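Long-range contact in endo-beta-1,2-glucanase (Talaromyces funiculosus, PDB 6IMV), which hydrolyses beta-1,2-glucans at internal linkages, as a fungal endo-acting glycoside hydrolase: residues 152-164 against 216-228. Residues are numbered along the deposited sequence; the frame is centred on the assembly and turned at random.
Sequences TPTWDWNNRVPGL and KVCAVTDIKNQSL. With NAG (2-acetamido-2-deoxy-beta-D-glucopyranose), chain G; BGC (beta-D-glucopyranose), chain D.
Q226 reaches across to N158 and N159 and is gripped at both ends. Its NE2 gives a nearly straight bond (169°) to N158 OD1 at 3.0 Å, while its OE1 takes the backbone N of N159 at 2.8 Å from above the amide plane. The backbone N of Q226 in turn donates to N159 OD1 at 2.7 Å, nearly end-on to that carbonyl. CG of Q226 sits between its own backbone N and carbonyl carbon (chi1 62°), and the chain then runs extended to the turn W157-R160, with P153 CG 3.6 Å from OE1. With an alanine in place of Q226, the backbone N of N159 and N158 OD1 would probably lose these partners, leaving the N158 amide its ND2 bond to W155 O. This buried side chain lies beside N225, glycosylated at ND2, at the outer end of the pairing. Further in, strands 160-162 and 220-223 pair antiparallel through reciprocal V161-T221 bonds. V161 and T221 pack on F210 of helix 186-210, with I223 CD1 near V161 CG1. The R160-D222 part is looser and wetter: R160 CG lies 3.5 Å from D222 OD1, but its guanidinium turns to E240, with NH1 over the centre of the W157 ring, and a water bonded to N159 O makes a second, weak bond to D222 OD1. At the inner end G163 N bonds A219 O, P162 takes the N-cap position before helix 163-182, and P162 CB comes within 3.5 Å of O4 of the bound glucose. Edge strand 160-162 thus joins central strand 220-223 of a three-stranded antiparallel sheet whose inner end borders that glucose, consistent with a place in the sugar-binding cleft.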
loop_
_atom_site.group_PDB
_atom_site.type_symbol
_atom_site.label_atom_id
_atom_site.label_comp_id
_atom_site.label_asym_id
_atom_site.label_seq_id
_atom_site.Cartn_x
_atom_site.Cartn_y
_atom_site.Cartn_z
ATOM N N THR A 152 -11.328 6.660 17.951
ATOM C CA THR A 152 -12.134 7.813 17.590
ATOM C C THR A 152 -11.726 8.255 16.187
ATOM O O THR A 152 -10.578 8.078 15.788
ATOM C CB THR A 152 -11.957 8.959 18.598
ATOM O OG1 THR A 152 -10.580 9.326 18.632
ATOM C CG2 THR A 152 -12.414 8.580 19.990
ATOM N N PRO A 153 -12.634 8.867 15.400
ATOM C CA PRO A 153 -12.211 9.543 14.179
ATOM C C PRO A 153 -11.205 10.643 14.552
ATOM O O PRO A 153 -11.307 11.226 15.633
ATOM C CB PRO A 153 -13.510 10.130 13.603
ATOM C CG PRO A 153 -14.630 9.365 14.298
ATOM C CD PRO A 153 -14.082 8.977 15.656
ATOM N N THR A 154 -10.237 10.919 13.674
ATOM C CA THR A 154 -9.460 12.146 13.828
ATOM C C THR A 154 -10.437 13.312 13.640
ATOM O O THR A 154 -11.513 13.124 13.075
ATOM C CB THR A 154 -8.285 12.225 12.853
ATOM O OG1 THR A 154 -8.793 12.352 11.526
ATOM C CG2 THR A 154 -7.363 11.034 12.946
ATOM N N TRP A 155 -10.071 14.493 14.142
ATOM C CA TRP A 155 -10.940 15.668 14.112
ATOM C C TRP A 155 -11.502 15.886 12.710
ATOM O O TRP A 155 -12.713 15.988 12.532
ATOM C CB TRP A 155 -10.199 16.921 14.570
ATOM C CG TRP A 155 -10.984 18.168 14.310
ATOM C CD1 TRP A 155 -10.730 19.124 13.368
ATOM C CD2 TRP A 155 -12.186 18.573 14.985
ATOM N NE1 TRP A 155 -11.678 20.109 13.429
ATOM C CE2 TRP A 155 -12.583 19.801 14.413
ATOM C CE3 TRP A 155 -12.960 18.020 16.010
ATOM C CZ2 TRP A 155 -13.717 20.484 14.846
ATOM C CZ3 TRP A 155 -14.084 18.696 16.436
ATOM C CH2 TRP A 155 -14.452 19.917 15.864
ATOM N N ASP A 156 -10.597 15.939 11.729
ATOM C CA ASP A 156 -10.937 16.227 10.340
ATOM C C ASP A 156 -11.874 15.162 9.753
ATOM O O ASP A 156 -12.503 15.412 8.738
ATOM C CB ASP A 156 -9.685 16.318 9.457
ATOM C CG ASP A 156 -9.159 17.724 9.248
ATOM O OD1 ASP A 156 -9.858 18.682 9.626
ATOM O OD2 ASP A 156 -8.036 17.849 8.721
ATOM N N TRP A 157 -11.926 13.961 10.350
ATOM C CA TRP A 157 -12.621 12.845 9.726
ATOM C C TRP A 157 -13.878 12.431 10.501
ATOM O O TRP A 157 -14.505 11.440 10.158
ATOM C CB TRP A 157 -11.638 11.698 9.491
ATOM C CG TRP A 157 -10.761 11.992 8.312
ATOM C CD1 TRP A 157 -9.590 12.693 8.318
ATOM C CD2 TRP A 157 -11.030 11.674 6.935
ATOM N NE1 TRP A 157 -9.094 12.803 7.047
ATOM C CE2 TRP A 157 -9.956 12.188 6.175
ATOM C CE3 TRP A 157 -12.064 11.007 6.271
ATOM C CZ2 TRP A 157 -9.891 12.049 4.789
ATOM C CZ3 TRP A 157 -11.993 10.856 4.903
ATOM C CH2 TRP A 157 -10.922 11.378 4.172
ATOM N N ASN A 158 -14.305 13.245 11.472
ATOM C CA ASN A 158 -15.660 13.116 12.000
ATOM C C ASN A 158 -16.634 13.206 10.827
ATOM O O ASN A 158 -16.508 14.081 10.008
ATOM C CB ASN A 158 -15.975 14.168 13.062
ATOM C CG ASN A 158 -15.226 13.906 14.348
ATOM O OD1 ASN A 158 -15.486 12.912 15.021
ATOM N ND2 ASN A 158 -14.264 14.758 14.667
ATOM N N ASN A 159 -17.561 12.248 10.740
ATOM C CA ASN A 159 -18.657 12.267 9.758
ATOM C C ASN A 159 -18.150 12.250 8.305
ATOM O O ASN A 159 -18.836 12.709 7.396
ATOM C CB ASN A 159 -19.566 13.475 10.003
ATOM C CG ASN A 159 -20.191 13.427 11.375
ATOM O OD1 ASN A 159 -20.669 12.376 11.805
ATOM N ND2 ASN A 159 -20.138 14.539 12.082
ATOM N N ARG A 160 -16.958 11.693 8.078
ATOM C CA ARG A 160 -16.383 11.600 6.734
ATOM C C ARG A 160 -15.710 10.234 6.617
ATOM O O ARG A 160 -15.017 9.831 7.569
ATOM C CB ARG A 160 -15.342 12.700 6.486
ATOM C CG ARG A 160 -15.888 14.120 6.499
ATOM C CD ARG A 160 -14.792 15.168 6.455
ATOM N NE ARG A 160 -14.136 15.206 5.152
ATOM C CZ ARG A 160 -12.850 14.937 4.918
ATOM N NH1 ARG A 160 -12.005 14.755 5.916
ATOM N NH2 ARG A 160 -12.417 14.857 3.672
ATOM N N VAL A 161 -15.907 9.541 5.472
ATOM C CA VAL A 161 -15.323 8.224 5.290
ATOM C C VAL A 161 -14.830 8.071 3.849
ATOM O O VAL A 161 -15.545 8.399 2.901
ATOM C CB VAL A 161 -16.295 7.108 5.723
ATOM C CG1 VAL A 161 -17.557 7.063 4.865
ATOM C CG2 VAL A 161 -15.613 5.746 5.743
ATOM N N PRO A 162 -13.572 7.603 3.651
ATOM C CA PRO A 162 -12.985 7.463 2.321
ATOM C C PRO A 162 -13.142 6.040 1.769
ATOM O O PRO A 162 -12.833 5.048 2.477
ATOM C CB PRO A 162 -11.514 7.768 2.627
ATOM C CG PRO A 162 -11.280 7.094 3.968
ATOM C CD PRO A 162 -12.607 7.227 4.702
ATOM N N GLY A 163 -13.628 5.944 0.530
ATOM C CA GLY A 163 -13.819 4.671 -0.135
ATOM C C GLY A 163 -12.493 3.972 -0.430
ATOM O O GLY A 163 -12.383 2.755 -0.277
ATOM N N LEU A 164 -11.483 4.746 -0.846
ATOM C CA LEU A 164 -10.227 4.169 -1.338
ATOM C C LEU A 164 -9.576 3.299 -0.253
ATOM O O LEU A 164 -9.262 2.132 -0.485
ATOM C CB LEU A 164 -9.299 5.292 -1.792
ATOM C CG LEU A 164 -8.004 4.853 -2.477
ATOM C CD1 LEU A 164 -7.616 5.854 -3.557
ATOM C CD2 LEU A 164 -6.872 4.692 -1.469
ATOM N N LYS A 216 -21.256 6.655 -10.397
ATOM C CA LYS A 216 -20.519 7.597 -9.559
ATOM C C LYS A 216 -20.411 7.023 -8.147
ATOM O O LYS A 216 -21.423 6.724 -7.514
ATOM C CB LYS A 216 -21.180 8.978 -9.571
ATOM C CG LYS A 216 -21.083 9.693 -10.908
ATOM C CD LYS A 216 -21.870 10.984 -11.017
ATOM C CE LYS A 216 -21.863 11.522 -12.435
ATOM N NZ LYS A 216 -22.277 12.945 -12.487
ATOM N N VAL A 217 -19.167 6.895 -7.672
ATOM C CA VAL A 217 -18.843 6.354 -6.352
ATOM C C VAL A 217 -18.087 7.439 -5.582
ATOM O O VAL A 217 -17.087 7.937 -6.085
ATOM C CB VAL A 217 -18.009 5.063 -6.471
ATOM C CG1 VAL A 217 -17.551 4.553 -5.105
ATOM C CG2 VAL A 217 -18.749 3.965 -7.229
ATOM N N CYS A 218 -18.558 7.813 -4.382
ATOM C CA CYS A 218 -17.901 8.885 -3.617
ATOM C C CYS A 218 -16.460 8.486 -3.267
ATOM O O CYS A 218 -16.225 7.396 -2.768
ATOM C CB CYS A 218 -18.600 9.221 -2.306
ATOM S SG CYS A 218 -20.400 9.362 -2.410
ATOM N N ALA A 219 -15.513 9.399 -3.501
ATOM C CA ALA A 219 -14.169 9.281 -2.955
ATOM C C ALA A 219 -14.237 9.438 -1.432
ATOM O O ALA A 219 -13.615 8.659 -0.673
ATOM C CB ALA A 219 -13.251 10.297 -3.591
ATOM N N VAL A 220 -15.014 10.435 -0.991
ATOM C CA VAL A 220 -15.291 10.656 0.426
ATOM C C VAL A 220 -16.796 10.852 0.592
ATOM O O VAL A 220 -17.389 11.668 -0.096
ATOM C CB VAL A 220 -14.510 11.859 0.984
ATOM C CG1 VAL A 220 -14.854 12.128 2.441
ATOM C CG2 VAL A 220 -13.010 11.688 0.815
ATOM N N THR A 221 -17.398 10.074 1.497
ATOM C CA THR A 221 -18.800 10.226 1.842
ATOM C C THR A 221 -18.913 11.051 3.128
ATOM O O THR A 221 -18.231 10.772 4.119
ATOM C CB THR A 221 -19.497 8.874 1.976
ATOM O OG1 THR A 221 -19.604 8.311 0.670
ATOM C CG2 THR A 221 -20.872 8.974 2.603
ATOM N N ASP A 222 -19.769 12.077 3.069
ATOM C CA ASP A 222 -20.169 12.881 4.210
ATOM C C ASP A 222 -21.408 12.240 4.840
ATOM O O ASP A 222 -22.396 11.938 4.145
ATOM C CB ASP A 222 -20.437 14.326 3.779
ATOM C CG ASP A 222 -19.180 15.039 3.310
ATOM O OD1 ASP A 222 -18.083 14.684 3.781
ATOM O OD2 ASP A 222 -19.303 15.919 2.457
ATOM N N ILE A 223 -21.310 12.004 6.150
ATOM C CA ILE A 223 -22.318 11.351 6.969
ATOM C C ILE A 223 -23.014 12.443 7.790
ATOM O O ILE A 223 -22.346 13.256 8.385
ATOM C CB ILE A 223 -21.660 10.295 7.882
ATOM C CG1 ILE A 223 -20.739 9.354 7.104
ATOM C CG2 ILE A 223 -22.714 9.540 8.681
ATOM C CD1 ILE A 223 -19.919 8.443 7.988
ATOM N N LYS A 224 -24.345 12.452 7.820
ATOM C CA LYS A 224 -25.053 13.455 8.605
ATOM C C LYS A 224 -24.578 13.386 10.060
ATOM O O LYS A 224 -24.189 14.384 10.625
ATOM C CB LYS A 224 -26.571 13.266 8.561
ATOM C CG LYS A 224 -27.350 14.309 9.357
ATOM C CD LYS A 224 -27.066 15.719 8.885
ATOM C CE LYS A 224 -28.034 16.748 9.439
ATOM N NZ LYS A 224 -29.271 16.794 8.630
ATOM N N ASN A 225 -24.607 12.189 10.650
ATOM C CA ASN A 225 -24.215 12.022 12.036
ATOM C C ASN A 225 -23.763 10.573 12.279
ATOM O O ASN A 225 -24.566 9.648 12.305
ATOM C CB ASN A 225 -25.346 12.491 12.960
ATOM C CG ASN A 225 -24.964 12.494 14.423
ATOM O OD1 ASN A 225 -24.019 11.810 14.821
ATOM N ND2 ASN A 225 -25.695 13.253 15.230
ATOM N N GLN A 226 -22.452 10.417 12.483
ATOM C CA GLN A 226 -21.772 9.130 12.721
ATOM C C GLN A 226 -22.351 8.376 13.933
ATOM O O GLN A 226 -22.205 7.153 14.035
ATOM C CB GLN A 226 -20.271 9.371 12.904
ATOM C CG GLN A 226 -19.914 10.251 14.096
ATOM C CD GLN A 226 -18.500 10.793 14.039
ATOM O OE1 GLN A 226 -17.786 10.676 13.041
ATOM N NE2 GLN A 226 -18.087 11.422 15.123
ATOM N N SER A 227 -23.007 9.093 14.852
ATOM C CA SER A 227 -23.604 8.470 16.031
ATOM C C SER A 227 -24.914 7.757 15.677
ATOM O O SER A 227 -25.344 6.894 16.435
ATOM C CB SER A 227 -23.810 9.470 17.141
ATOM O OG SER A 227 -22.559 9.970 17.576
ATOM N N LEU A 228 -25.537 8.117 14.548
ATOM C CA LEU A 228 -26.815 7.510 14.134
ATOM C C LEU A 228 -26.554 6.240 13.332
ATOM O O LEU A 228 -25.686 6.240 12.459
ATOM C CB LEU A 228 -27.620 8.499 13.286
ATOM C CG LEU A 228 -27.982 9.827 13.947
ATOM C CD1 LEU A 228 -28.772 10.698 12.980
ATOM C CD2 LEU A 228 -28.773 9.606 15.229
HETATM C C1 NAG G . -25.457 13.312 16.657
HETATM C C2 NAG G . -25.799 14.648 17.313
HETATM C C3 NAG G . -25.659 14.564 18.836
HETATM C C4 NAG G . -26.412 13.369 19.408
HETATM C C5 NAG G . -26.009 12.092 18.670
HETATM C C6 NAG G . -26.839 10.913 19.145
HETATM C C7 NAG G . -25.227 16.664 16.054
HETATM C C8 NAG G . -24.117 17.598 15.669
HETATM N N2 NAG G . -24.867 15.662 16.852
HETATM O O3 NAG G . -26.180 15.754 19.409
HETATM O O4 NAG G . -26.092 13.189 20.787
HETATM O O5 NAG G . -26.227 12.268 17.270
HETATM O O6 NAG G . -28.225 11.238 18.990
HETATM O O7 NAG G . -26.381 16.798 15.668
HETATM C C2 BGC D . -5.494 8.904 -0.031
HETATM C C3 BGC D . -6.315 8.343 1.125
HETATM C C4 BGC D . -7.316 9.385 1.611
HETATM C C5 BGC D . -8.176 9.819 0.424
HETATM C C6 BGC D . -9.211 10.879 0.727
HETATM C C1 BGC D . -6.423 9.411 -1.122
HETATM O O2 BGC D . -4.700 7.879 -0.612
HETATM O O3 BGC D . -5.481 7.959 2.213
HETATM O O4 BGC D . -8.133 8.815 2.621
HETATM O O5 BGC D . -7.351 10.348 -0.605
HETATM O O6 BGC D . -8.561 12.028 1.220
HETATM O O HOH W 1 -21.936 14.294 14.664
HETATM O O HOH W 2 -19.179 15.293 6.943
HETATM O O HOH W 3 -11.257 7.646 -1.126
#